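Long-range contacts in Ice-binding protein 1 (Shewanella frigidimarina, PDB 6BG8), which adsorbs the bacterium onto ice and inhibits ice-crystal growth as an outer-membrane adhesin with high thermal hysteresis, this chain being its C-terminal ice-binding (DUF3494) domain: residues L4-G9 with N100-D105; L17-I22 with I37-R42; L142-E147 with I171-G176; T190-N195 with V208-G213. All blocks are in the same frame, centred on the assembly; numbering follows the deposited sequence. Where two conformers were deposited one is given.

Interaction 1 (L4-G9 with N100-D105); sequences LAPELG and NFLAAD
The carbonyl oxygen of L4 is approached by two groups: F101 brings the edge of its ring, with CE1 3.3 Å from L4 O and the oxygen near the ring plane, while the side-chain amide of N107 donates a hydrogen bond to it. The CA-CB bond of F101 points toward 4-9, and CG anti to the backbone N (chi1 -178°) sets the ring beside L4 and P6. P6 then covers one face. Its CA stands 3.6 Å from the centroid of the F101 ring and only 13° off the ring normal, the geometry of a CH-pi contact, and its CB leans toward one side of the same face, 3.5 Å from F101 CD1. This is the junction between the N-terminal loop and the last turn of helix 84-103, the long helix that flanks the beta-solenoid in ice-binding proteins of this family. L4 supplies a second apolar touch at the far end of the ring, where its CG is 3.9 Å from F101 CZ and its CD2 lies at the edge, in the ring plane. On the solenoid side of P6, CG meets the CD2 branch of L102 at 3.8 Å, the two side chains crossing at a slant. Y183 of strand 182-186 touches A5, P6 and L102, and L102 also packs on R185 and F203.

Interaction 2 (L17-I22 with I37-R42); sequences LASQAI and ILDQAR
A18 and I37 form a parallel beta bridge between neighbouring coils of the beta-solenoid, with L38 N donating to A18 O (2.9 Å); just beyond it, at S19-Q20 and L38-Q40, both chains leave strand geometry as the first turns from strand 14-18 into 21-24, yet D39 N still reaches S19 O at 2.8 Å. The side chains continue this pairing as a chain of polar links. S19 OG, anti to its own backbone nitrogen (chi1 168°), donates to the anti lone pair of D39 OD2 at 2.7 Å and accepts from Q20 NE2 at 3.0 Å, so the hydroxyl is held by two partners. The bent Q20 chain then offers OE1 to Q40 NE2, a nearly straight bond of 2.8 Å between amides whose planes stand 86° apart. A water also joins Q20 NE2 to D39 O. I37 CG2 packs against the carbonyl oxygens of S19 and Q20; the latter is buried without a polar partner in the model. L17 CD1 meets L38 CD2 at 3.7 Å. Strand 14-18 runs between 34-37 and 219-222, while helix 84-103 covers the leucines through L95 and holds the turn through R92, which forms a salt bridge with D39 OD1 and a hydrogen bond to L38 O.

Interaction 3 (L142-E147 with I171-G176); sequences LTLDGE and IVLING
Strands 142-145 and 171-174 are neighbouring rungs in a parallel sheet of the beta-solenoid, with their axes 4.7 Å apart at closest and inclined by 22°. L142, T143, L144 and D145 pair in register with I171, V172, L173 and I174, and the backbone ladder alternates: V172 N donates to L142 O, L144 N to V172 O, I174 N to L144 O, and G146 N closes it on I174 O at 3.0 Å. At the end of the strand, D145 OD1 takes two donors. N175 ND2 gives it a bond of 2.9 Å and E147 N one of 2.8 Å, the second making an Asx turn; they arrive from opposite faces of the carboxylate, each well out of its plane, which should restrain its rotation. On the same side as D145, I174 places CG1 between its backbone N and carbonyl carbon (chi1 64°), and from there its CD1 tip lies 3.8 Å from T143 CG2 and 3.8 Å from D145 CG. The other face is aliphatic: L144 and L173 run alongside each other, with L144 CB 3.9 Å from L173 CD2, and L144 CD1 touches I171 CG2 at 4.1 Å. These leucines pack on I182, while L142 and I171 meet W184, both of strand 182-186; strand 122-125 pairs with the other edge of 142-145, which makes 142-145 the central strand of three.

Interaction 4 (T190-N195 with V208-G213); sequences TVIGTN and VNVRTG. With PO4 (phosphate ion), chain H.
T194 and R211 hold one phosphate ion, probably acquired from the crystallisation liquor, between their adjacent turns, and A166 N completes the site. Its O3 accepts from T194 N at 3.0 Å and from R211 NE at 2.7 Å; O2 lies in plane at the guanidinium edge, 2.9 Å from R211 NH2, and T194 OG1 donates to O4 at 2.6 Å. With chi1 at 64° that hydroxyl is flanked by both N and C of T194, while the methyl CG2 turns to R211 CB at 3.7 Å. The arginine chain bends at chi3 (60°) and lays CD against V191 CG1, 3.5 Å away. Behind this shell, the backbone bond from R211 N to I192 O (2.8 Å) places the arginine, and two further bonds join T190 and I192 to N209. After the strands end the turns stay in step, N195 N reaching T212 O at 2.9 Å. T212, whose hydroxyl bonds to D230, opens a T-G-A-N motif that is assigned to ice binding by similarity, so this end of the contact probably belongs to the ice-binding site. On the inward face I192 CB rests by V210 CG1, near F198 and L220. The two strands run almost exactly parallel (5°) within the seven-stranded parallel sheet, with 162-164 flanking 190-192 and 226-229 flanking 208-210, while strands 197-204 and 219-222 pack against the inward side chains.

Overall arrangement
From the N terminus, residues 4-9 are the first to be used, and interaction 1 closes the widest loop when the chain returns at the end of helix 84-103. Interaction 2 is nested within that loop, closing a short excursion between strands 14-18 and 34-37. Interactions 3 and 4 follow in series, each joining two parallel strands, and none of the four loops cross. Interaction 1 ties the N-terminal segment to the flanking helix, whereas interactions 2 and 3 lie on opposite sides of the chain's centre, 33 Å apart between their centres. Interactions 2 and 4 reach the same seven-stranded sheet, with nearest atoms about 7 Å apart.

Interaction 1 (L4-G9 with N100-D105)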
loop_
_atom_site.group_PDB
_atom_site.type_symbol
_atom_site.label_atom_id
_atom_site.label_comp_id
_atom_site.label_asym_id
_atom_site.label_seq_id
_atom_site.Cartn_x
_atom_site.Cartn_y
_atom_site.Cartn_z
ATOM N N LEU A 4 -17.889 2.908 -1.968
ATOM C CA LEU A 4 -17.665 2.275 -0.677
ATOM C C LEU A 4 -16.221 1.797 -0.602
ATOM O O LEU A 4 -15.746 1.092 -1.496
ATOM C CB LEU A 4 -18.629 1.102 -0.485
ATOM C CG LEU A 4 -18.489 0.310 0.820
ATOM C CD1 LEU A 4 -18.804 1.208 2.019
ATOM C CD2 LEU A 4 -19.401 -0.919 0.816
ATOM N N ALA A 5 -15.513 2.217 0.434
ATOM C CA ALA A 5 -14.133 1.777 0.592
ATOM C C ALA A 5 -14.097 0.343 1.106
ATOM O O ALA A 5 -15.040 -0.115 1.762
ATOM C CB ALA A 5 -13.391 2.694 1.562
ATOM N N PRO A 6 -13.017 -0.389 0.832
ATOM C CA PRO A 6 -12.887 -1.739 1.381
ATOM C C PRO A 6 -12.698 -1.717 2.886
ATOM O O PRO A 6 -12.271 -0.726 3.480
ATOM C CB PRO A 6 -11.632 -2.286 0.687
ATOM C CG PRO A 6 -10.812 -1.047 0.391
ATOM C CD PRO A 6 -11.863 -0.030 -0.019
ATOM N N GLU A 7 -13.058 -2.835 3.503
ATOM C CA GLU A 7 -12.737 -3.094 4.897
ATOM C C GLU A 7 -11.346 -3.714 4.960
ATOM O O GLU A 7 -11.098 -4.751 4.336
ATOM C CB GLU A 7 -13.777 -4.023 5.522
ATOM C CG GLU A 7 -13.436 -4.508 6.916
ATOM C CD GLU A 7 -13.359 -3.381 7.918
ATOM O OE1 GLU A 7 -14.254 -2.503 7.894
ATOM O OE2 GLU A 7 -12.401 -3.369 8.721
ATOM N N LEU A 8 -10.439 -3.080 5.704
ATOM C CA LEU A 8 -9.086 -3.616 5.828
ATOM C C LEU A 8 -8.919 -4.550 7.016
ATOM O O LEU A 8 -7.972 -5.340 7.032
ATOM C CB LEU A 8 -8.054 -2.480 5.935
ATOM C CG LEU A 8 -7.402 -2.084 4.606
ATOM C CD1 LEU A 8 -8.461 -1.760 3.563
ATOM C CD2 LEU A 8 -6.427 -0.907 4.787
ATOM N N GLY A 9 -9.802 -4.486 8.002
ATOM C CA GLY A 9 -9.677 -5.396 9.123
ATOM C C GLY A 9 -8.343 -5.203 9.809
ATOM O O GLY A 9 -7.899 -4.074 10.057
ATOM N N ASN A 100 -9.785 -8.612 -2.781
ATOM C CA ASN A 100 -10.939 -9.114 -3.522
ATOM C C ASN A 100 -12.036 -8.063 -3.619
ATOM O O ASN A 100 -12.716 -7.963 -4.646
ATOM C CB ASN A 100 -11.480 -10.374 -2.852
ATOM C CG ASN A 100 -10.710 -11.623 -3.240
ATOM O OD1 ASN A 100 -9.750 -11.571 -4.019
ATOM N ND2 ASN A 100 -11.123 -12.757 -2.682
ATOM N N PHE A 101 -12.243 -7.297 -2.547
ATOM C CA PHE A 101 -13.216 -6.212 -2.579
ATOM C C PHE A 101 -12.865 -5.219 -3.677
ATOM O O PHE A 101 -13.723 -4.815 -4.473
ATOM C CB PHE A 101 -13.258 -5.531 -1.206
ATOM C CG PHE A 101 -14.260 -4.405 -1.090
ATOM C CD1 PHE A 101 -14.056 -3.178 -1.720
ATOM C CD2 PHE A 101 -15.391 -4.566 -0.301
ATOM C CE1 PHE A 101 -14.989 -2.148 -1.596
ATOM C CE2 PHE A 101 -16.322 -3.528 -0.166
ATOM C CZ PHE A 101 -16.117 -2.326 -0.816
ATOM N N LEU A 102 -11.592 -4.825 -3.742
ATOM C CA LEU A 102 -11.175 -3.817 -4.708
ATOM C C LEU A 102 -11.173 -4.369 -6.125
ATOM O O LEU A 102 -11.424 -3.620 -7.078
ATOM C CB LEU A 102 -9.790 -3.293 -4.339
ATOM C CG LEU A 102 -9.718 -2.383 -3.112
ATOM C CD1 LEU A 102 -8.263 -2.125 -2.711
ATOM C CD2 LEU A 102 -10.439 -1.068 -3.381
ATOM N N ALA A 103 -10.896 -5.665 -6.285
ATOM C CA ALA A 103 -10.866 -6.276 -7.610
ATOM C C ALA A 103 -12.254 -6.525 -8.186
ATOM O O ALA A 103 -12.389 -6.638 -9.410
ATOM C CB ALA A 103 -10.097 -7.597 -7.557
ATOM N N ALA A 104 -13.283 -6.604 -7.351
ATOM C CA ALA A 104 -14.599 -6.999 -7.832
ATOM C C ALA A 104 -15.319 -5.808 -8.451
ATOM O O ALA A 104 -15.317 -4.709 -7.900
ATOM C CB ALA A 104 -15.433 -7.586 -6.691
ATOM N N ASP A 105 -15.928 -6.031 -9.612
ATOM C CA ASP A 105 -16.664 -5.003 -10.325
ATOM C C ASP A 105 -18.146 -5.359 -10.388
ATOM O O ASP A 105 -18.488 -6.501 -10.736
ATOM C CB ASP A 105 -16.111 -4.849 -11.744
ATOM C CG ASP A 105 -16.632 -3.607 -12.437
ATOM O OD1 ASP A 105 -16.340 -2.491 -11.953
ATOM O OD2 ASP A 105 -17.332 -3.751 -13.456
#

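Interaction 2 (L17-I22 with I37-R42)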
loop_
_atom_site.group_PDB
_atom_site.type_symbol
_atom_site.label_atom_id
_atom_site.label_comp_id
_atom_site.label_asym_id
_atom_site.label_seq_id
_atom_site.Cartn_x
_atom_site.Cartn_y
_atom_site.Cartn_z
ATOM N N LEU A 17 2.996 -4.698 3.963
ATOM C CA LEU A 17 2.652 -6.086 4.243
ATOM C C LEU A 17 2.828 -6.893 2.970
ATOM O O LEU A 17 2.308 -6.509 1.918
ATOM C CB LEU A 17 1.209 -6.199 4.750
ATOM C CG LEU A 17 0.648 -7.589 5.071
ATOM C CD1 LEU A 17 1.300 -8.165 6.329
ATOM C CD2 LEU A 17 -0.868 -7.536 5.242
ATOM N N ALA A 18 3.543 -8.010 3.061
ATOM C CA ALA A 18 3.811 -8.825 1.888
ATOM C C ALA A 18 3.729 -10.300 2.252
ATOM O O ALA A 18 3.905 -10.690 3.406
ATOM C CB ALA A 18 5.187 -8.505 1.286
ATOM N N SER A 19 3.455 -11.120 1.235
ATOM C CA SER A 19 3.480 -12.568 1.410
ATOM C C SER A 19 4.899 -13.081 1.638
ATOM O O SER A 19 5.140 -13.887 2.546
ATOM C CB SER A 19 2.860 -13.246 0.187
ATOM O OG SER A 19 3.113 -14.641 0.194
ATOM N N GLN A 20 5.854 -12.645 0.816
ATOM C CA GLN A 20 7.150 -13.321 0.740
ATOM C C GLN A 20 8.288 -12.549 1.383
ATOM O O GLN A 20 9.107 -13.141 2.093
ATOM C CB GLN A 20 7.521 -13.599 -0.724
ATOM C CG GLN A 20 6.624 -14.614 -1.420
ATOM C CD GLN A 20 6.673 -15.956 -0.760
ATOM O OE1 GLN A 20 7.720 -16.601 -0.734
ATOM N NE2 GLN A 20 5.531 -16.403 -0.231
ATOM N N ALA A 21 8.366 -11.243 1.157
ATOM C CA ALA A 21 9.535 -10.493 1.613
ATOM C C ALA A 21 9.233 -9.004 1.603
ATOM O O ALA A 21 8.414 -8.523 0.814
ATOM C CB ALA A 21 10.764 -10.772 0.736
ATOM N N ILE A 22 9.909 -8.286 2.493
ATOM C CA ILE A 22 9.983 -6.829 2.449
ATOM C C ILE A 22 11.457 -6.476 2.513
ATOM O O ILE A 22 12.167 -6.936 3.418
ATOM C CB ILE A 22 9.214 -6.159 3.595
ATOM C CG1 ILE A 22 7.715 -6.449 3.459
ATOM C CG2 ILE A 22 9.465 -4.646 3.572
ATOM C CD1 ILE A 22 6.902 -6.046 4.679
ATOM N N ILE A 37 5.456 -9.840 7.186
ATOM C CA ILE A 37 5.628 -10.871 6.173
ATOM C C ILE A 37 4.726 -12.036 6.569
ATOM O O ILE A 37 4.741 -12.470 7.727
ATOM C CB ILE A 37 7.099 -11.321 6.052
ATOM C CG1 ILE A 37 7.986 -10.131 5.649
ATOM C CG2 ILE A 37 7.220 -12.461 5.064
ATOM C CD1 ILE A 37 9.493 -10.431 5.678
ATOM N N LEU A 38 3.917 -12.513 5.622
ATOM C CA LEU A 38 2.866 -13.469 5.956
ATOM C C LEU A 38 3.271 -14.924 5.772
ATOM O O LEU A 38 2.784 -15.784 6.516
ATOM C CB LEU A 38 1.617 -13.215 5.099
ATOM C CG LEU A 38 0.923 -11.855 5.230
ATOM C CD1 LEU A 38 -0.086 -11.686 4.105
ATOM C CD2 LEU A 38 0.230 -11.682 6.578
ATOM N N ASP A 39 4.116 -15.233 4.784
ATOM C CA ASP A 39 4.295 -16.619 4.368
ATOM C C ASP A 39 5.756 -17.036 4.322
ATOM O O ASP A 39 6.077 -18.043 3.685
ATOM C CB ASP A 39 3.642 -16.867 3.003
ATOM C CG ASP A 39 2.158 -16.579 3.013
ATOM O OD1 ASP A 39 1.442 -17.227 3.803
ATOM O OD2 ASP A 39 1.721 -15.704 2.243
ATOM N N GLN A 40 6.641 -16.281 4.975
ATOM C CA GLN A 40 8.041 -16.662 5.144
ATOM C C GLN A 40 8.523 -16.153 6.497
ATOM O O GLN A 40 7.885 -15.314 7.133
ATOM C CB GLN A 40 8.942 -16.112 4.030
ATOM C CG GLN A 40 8.604 -16.562 2.607
ATOM C CD GLN A 40 8.980 -18.017 2.309
ATOM O OE1 GLN A 40 9.500 -18.726 3.168
ATOM N NE2 GLN A 40 8.709 -18.460 1.083
ATOM N N ALA A 41 9.667 -16.677 6.934
ATOM C CA ALA A 41 10.241 -16.302 8.223
ATOM C C ALA A 41 10.854 -14.896 8.178
ATOM O O ALA A 41 11.042 -14.297 7.120
ATOM C CB ALA A 41 11.304 -17.315 8.646
ATOM N N ARG A 42 11.164 -14.378 9.374
ATOM C CA ARG A 42 11.799 -13.074 9.552
ATOM C C ARG A 42 13.077 -12.921 8.731
ATOM O O ARG A 42 13.478 -11.794 8.423
ATOM C CB ARG A 42 12.103 -12.866 11.047
ATOM C CG ARG A 42 12.988 -11.670 11.381
ATOM C CD ARG A 42 12.885 -11.310 12.856
ATOM N NE ARG A 42 11.558 -10.820 13.202
ATOM C CZ ARG A 42 11.147 -9.566 13.026
ATOM N NH1 ARG A 42 9.910 -9.231 13.380
ATOM N NH2 ARG A 42 11.968 -8.648 12.510
HETATM O O HOH W 1 5.494 -19.020 1.035
#

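Interaction 3 (L142-E147 with I171-G176)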
loop_
_atom_site.group_PDB
_atom_site.type_symbol
_atom_site.label_atom_id
_atom_site.label_comp_id
_atom_site.label_asym_id
_atom_site.label_seq_id
_atom_site.Cartn_x
_atom_site.Cartn_y
_atom_site.Cartn_z
ATOM N N LEU A 142 -0.807 13.575 -11.506
ATOM C CA LEU A 142 -2.208 13.222 -11.340
ATOM C C LEU A 142 -2.751 14.002 -10.146
ATOM O O LEU A 142 -2.226 13.880 -9.035
ATOM C CB LEU A 142 -2.384 11.719 -11.124
ATOM C CG LEU A 142 -3.789 11.287 -10.679
ATOM C CD1 LEU A 142 -4.834 11.622 -11.756
ATOM C CD2 LEU A 142 -3.809 9.798 -10.330
ATOM N N THR A 143 -3.772 14.820 -10.378
ATOM C CA THR A 143 -4.418 15.564 -9.302
ATOM C C THR A 143 -5.731 14.873 -8.958
ATOM O O THR A 143 -6.553 14.617 -9.842
ATOM C CB THR A 143 -4.654 17.022 -9.705
ATOM O OG1 THR A 143 -3.390 17.640 -10.003
ATOM C CG2 THR A 143 -5.338 17.785 -8.563
ATOM N N LEU A 144 -5.921 14.549 -7.682
ATOM C CA LEU A 144 -7.149 13.909 -7.225
ATOM C C LEU A 144 -7.955 14.936 -6.442
ATOM O O LEU A 144 -7.470 15.489 -5.448
ATOM C CB LEU A 144 -6.846 12.661 -6.395
ATOM C CG LEU A 144 -6.139 11.558 -7.202
ATOM C CD1 LEU A 144 -5.744 10.353 -6.325
ATOM C CD2 LEU A 144 -6.938 11.114 -8.423
ATOM N N ASP A 145 -9.180 15.198 -6.912
ATOM C CA ASP A 145 -10.008 16.322 -6.491
ATOM C C ASP A 145 -11.179 15.770 -5.692
ATOM O O ASP A 145 -12.105 15.178 -6.263
ATOM C CB ASP A 145 -10.482 17.105 -7.720
ATOM C CG ASP A 145 -11.327 18.338 -7.380
ATOM O OD1 ASP A 145 -11.734 18.544 -6.220
ATOM O OD2 ASP A 145 -11.594 19.113 -8.318
ATOM N N GLY A 146 -11.147 15.975 -4.376
ATOM C CA GLY A 146 -12.234 15.516 -3.534
ATOM C C GLY A 146 -13.493 16.350 -3.565
ATOM O O GLY A 146 -14.447 16.020 -2.857
ATOM N N GLU A 147 -13.507 17.436 -4.344
ATOM C CA GLU A 147 -14.680 18.297 -4.537
ATOM C C GLU A 147 -15.214 18.851 -3.219
ATOM O O GLU A 147 -16.406 19.136 -3.087
ATOM C CB GLU A 147 -15.786 17.562 -5.308
ATOM C CG GLU A 147 -15.373 17.242 -6.739
ATOM C CD GLU A 147 -16.397 16.418 -7.481
ATOM O OE1 GLU A 147 -17.076 16.976 -8.371
ATOM O OE2 GLU A 147 -16.518 15.214 -7.177
ATOM N N ILE A 171 1.498 12.448 -7.458
ATOM C CA ILE A 171 0.078 12.535 -7.129
ATOM C C ILE A 171 -0.099 13.728 -6.201
ATOM O O ILE A 171 0.602 13.846 -5.187
ATOM C CB ILE A 171 -0.434 11.231 -6.487
ATOM C CG1 ILE A 171 -0.485 10.114 -7.534
ATOM C CG2 ILE A 171 -1.814 11.433 -5.855
ATOM C CD1 ILE A 171 -0.596 8.734 -6.943
ATOM N N VAL A 172 -0.991 14.641 -6.577
ATOM C CA VAL A 172 -1.347 15.791 -5.756
ATOM C C VAL A 172 -2.806 15.662 -5.347
ATOM O O VAL A 172 -3.662 15.299 -6.163
ATOM C CB VAL A 172 -1.099 17.113 -6.511
ATOM C CG1 VAL A 172 -1.671 18.303 -5.734
ATOM C CG2 VAL A 172 0.380 17.302 -6.748
ATOM N N LEU A 173 -3.088 15.961 -4.083
ATOM C CA LEU A 173 -4.433 15.871 -3.530
ATOM C C LEU A 173 -4.965 17.272 -3.275
ATOM O O LEU A 173 -4.265 18.109 -2.689
ATOM C CB LEU A 173 -4.439 15.057 -2.238
ATOM C CG LEU A 173 -3.701 13.711 -2.311
ATOM C CD1 LEU A 173 -3.922 12.934 -1.020
ATOM C CD2 LEU A 173 -4.181 12.917 -3.520
ATOM N N ILE A 174 -6.194 17.530 -3.721
ATOM C CA ILE A 174 -6.841 18.814 -3.495
ATOM C C ILE A 174 -8.269 18.600 -3.014
ATOM O O ILE A 174 -8.877 17.547 -3.225
ATOM C CB ILE A 174 -6.849 19.706 -4.756
ATOM C CG1 ILE A 174 -7.670 19.063 -5.877
ATOM C CG2 ILE A 174 -5.416 20.080 -5.176
ATOM C CD1 ILE A 174 -7.944 20.010 -7.016
ATOM N N ASN A 175 -8.796 19.635 -2.352
ATOM C CA ASN A 175 -10.228 19.777 -2.069
ATOM C C ASN A 175 -10.782 18.586 -1.284
ATOM O O ASN A 175 -11.835 18.036 -1.610
ATOM C CB ASN A 175 -11.022 19.991 -3.366
ATOM C CG ASN A 175 -10.541 21.205 -4.159
ATOM O OD1 ASN A 175 -9.910 22.110 -3.611
ATOM N ND2 ASN A 175 -10.855 21.231 -5.445
ATOM N N GLY A 176 -10.065 18.187 -0.231
ATOM C CA GLY A 176 -10.532 17.163 0.676
ATOM C C GLY A 176 -9.999 15.772 0.398
ATOM O O GLY A 176 -10.130 14.892 1.256
#

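Interaction 4 (T190-N195 with V208-G213)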
loop_
_atom_site.group_PDB
_atom_site.type_symbol
_atom_site.label_atom_id
_atom_site.label_comp_id
_atom_site.label_asym_id
_atom_site.label_seq_id
_atom_site.Cartn_x
_atom_site.Cartn_y
_atom_site.Cartn_z
ATOM N N THR A 190 2.829 -3.086 -8.928
ATOM C CA THR A 190 2.824 -1.632 -8.816
ATOM C C THR A 190 4.257 -1.144 -8.642
ATOM O O THR A 190 4.982 -1.619 -7.755
ATOM C CB THR A 190 1.952 -1.161 -7.651
ATOM O OG1 THR A 190 0.579 -1.495 -7.915
ATOM C CG2 THR A 190 2.068 0.349 -7.462
ATOM N N VAL A 191 4.669 -0.219 -9.503
ATOM C CA VAL A 191 6.027 0.323 -9.511
ATOM C C VAL A 191 5.915 1.832 -9.363
ATOM O O VAL A 191 5.228 2.488 -10.156
ATOM C CB VAL A 191 6.777 -0.057 -10.797
ATOM C CG1 VAL A 191 8.166 0.532 -10.795
ATOM C CG2 VAL A 191 6.829 -1.571 -10.958
ATOM N N ILE A 192 6.576 2.384 -8.349
ATOM C CA ILE A 192 6.497 3.805 -8.026
ATOM C C ILE A 192 7.822 4.464 -8.395
ATOM O O ILE A 192 8.883 4.008 -7.958
ATOM C CB ILE A 192 6.144 3.990 -6.540
ATOM C CG1 ILE A 192 4.729 3.440 -6.304
ATOM C CG2 ILE A 192 6.237 5.449 -6.126
ATOM C CD1 ILE A 192 4.338 3.281 -4.840
ATOM N N GLY A 193 7.762 5.527 -9.212
ATOM C CA GLY A 193 8.965 6.037 -9.852
ATOM C C GLY A 193 9.878 6.814 -8.920
ATOM O O GLY A 193 9.466 7.323 -7.880
ATOM N N THR A 194 11.156 6.894 -9.318
ATOM C CA THR A 194 12.166 7.575 -8.514
ATOM C C THR A 194 11.723 8.987 -8.161
ATOM O O THR A 194 11.202 9.720 -9.005
ATOM C CB THR A 194 13.512 7.651 -9.245
ATOM O OG1 THR A 194 13.378 8.448 -10.429
ATOM C CG2 THR A 194 14.041 6.266 -9.611
ATOM N N ASN A 195 11.924 9.354 -6.895
ATOM C CA ASN A 195 11.758 10.726 -6.430
ATOM C C ASN A 195 10.371 11.290 -6.709
ATOM O O ASN A 195 10.212 12.505 -6.857
ATOM C CB ASN A 195 12.832 11.629 -7.043
ATOM C CG ASN A 195 14.214 11.138 -6.738
ATOM O OD1 ASN A 195 14.595 11.012 -5.574
ATOM N ND2 ASN A 195 14.965 10.821 -7.774
ATOM N N VAL A 208 5.225 -4.935 -5.085
ATOM C CA VAL A 208 5.332 -3.479 -5.134
ATOM C C VAL A 208 6.811 -3.123 -5.139
ATOM O O VAL A 208 7.560 -3.565 -4.259
ATOM C CB VAL A 208 4.625 -2.808 -3.940
ATOM C CG1 VAL A 208 4.704 -1.284 -4.065
ATOM C CG2 VAL A 208 3.177 -3.277 -3.820
ATOM N N ASN A 209 7.232 -2.334 -6.124
ATOM C CA ASN A 209 8.621 -1.889 -6.214
ATOM C C ASN A 209 8.623 -0.370 -6.147
ATOM O O ASN A 209 8.185 0.292 -7.092
ATOM C CB ASN A 209 9.283 -2.379 -7.504
ATOM C CG ASN A 209 9.117 -3.887 -7.728
ATOM O OD1 ASN A 209 8.896 -4.332 -8.858
ATOM N ND2 ASN A 209 9.234 -4.671 -6.661
ATOM N N VAL A 210 9.113 0.181 -5.038
ATOM C CA VAL A 210 9.217 1.627 -4.859
ATOM C C VAL A 210 10.642 2.034 -5.208
ATOM O O VAL A 210 11.602 1.536 -4.609
ATOM C CB VAL A 210 8.853 2.046 -3.425
ATOM C CG1 VAL A 210 8.665 3.565 -3.350
ATOM C CG2 VAL A 210 7.598 1.299 -2.953
ATOM N N ARG A 211 10.784 2.928 -6.181
ATOM C CA ARG A 211 12.097 3.215 -6.735
ATOM C C ARG A 211 12.747 4.379 -5.987
ATOM O O ARG A 211 12.112 5.070 -5.188
ATOM C CB ARG A 211 11.979 3.468 -8.244
ATOM C CG ARG A 211 11.614 2.174 -8.989
ATOM C CD ARG A 211 11.129 2.383 -10.399
ATOM N NE ARG A 211 12.101 3.047 -11.262
ATOM C CZ ARG A 211 13.120 2.432 -11.856
ATOM N NH1 ARG A 211 13.325 1.132 -11.661
ATOM N NH2 ARG A 211 13.940 3.121 -12.632
ATOM N N THR A 212 14.046 4.555 -6.237
ATOM C CA THR A 212 14.939 5.420 -5.470
ATOM C C THR A 212 14.296 6.745 -5.072
ATOM O O THR A 212 13.930 7.548 -5.927
ATOM C CB THR A 212 16.195 5.687 -6.310
ATOM O OG1 THR A 212 16.598 4.476 -6.968
ATOM C CG2 THR A 212 17.324 6.166 -5.429
ATOM N N GLY A 213 14.182 6.990 -3.765
ATOM C CA GLY A 213 13.840 8.308 -3.268
ATOM C C GLY A 213 12.372 8.683 -3.289
ATOM O O GLY A 213 12.030 9.775 -2.824
HETATM P P PO4 H . 11.930 6.447 -13.135
HETATM O O1 PO4 H . 10.939 6.554 -14.268
HETATM O O2 PO4 H . 13.197 5.778 -13.626
HETATM O O3 PO4 H . 11.372 5.581 -12.019
HETATM O O4 PO4 H . 12.235 7.843 -12.636
HETATM O O HOH W 2 13.357 12.801 -3.713
#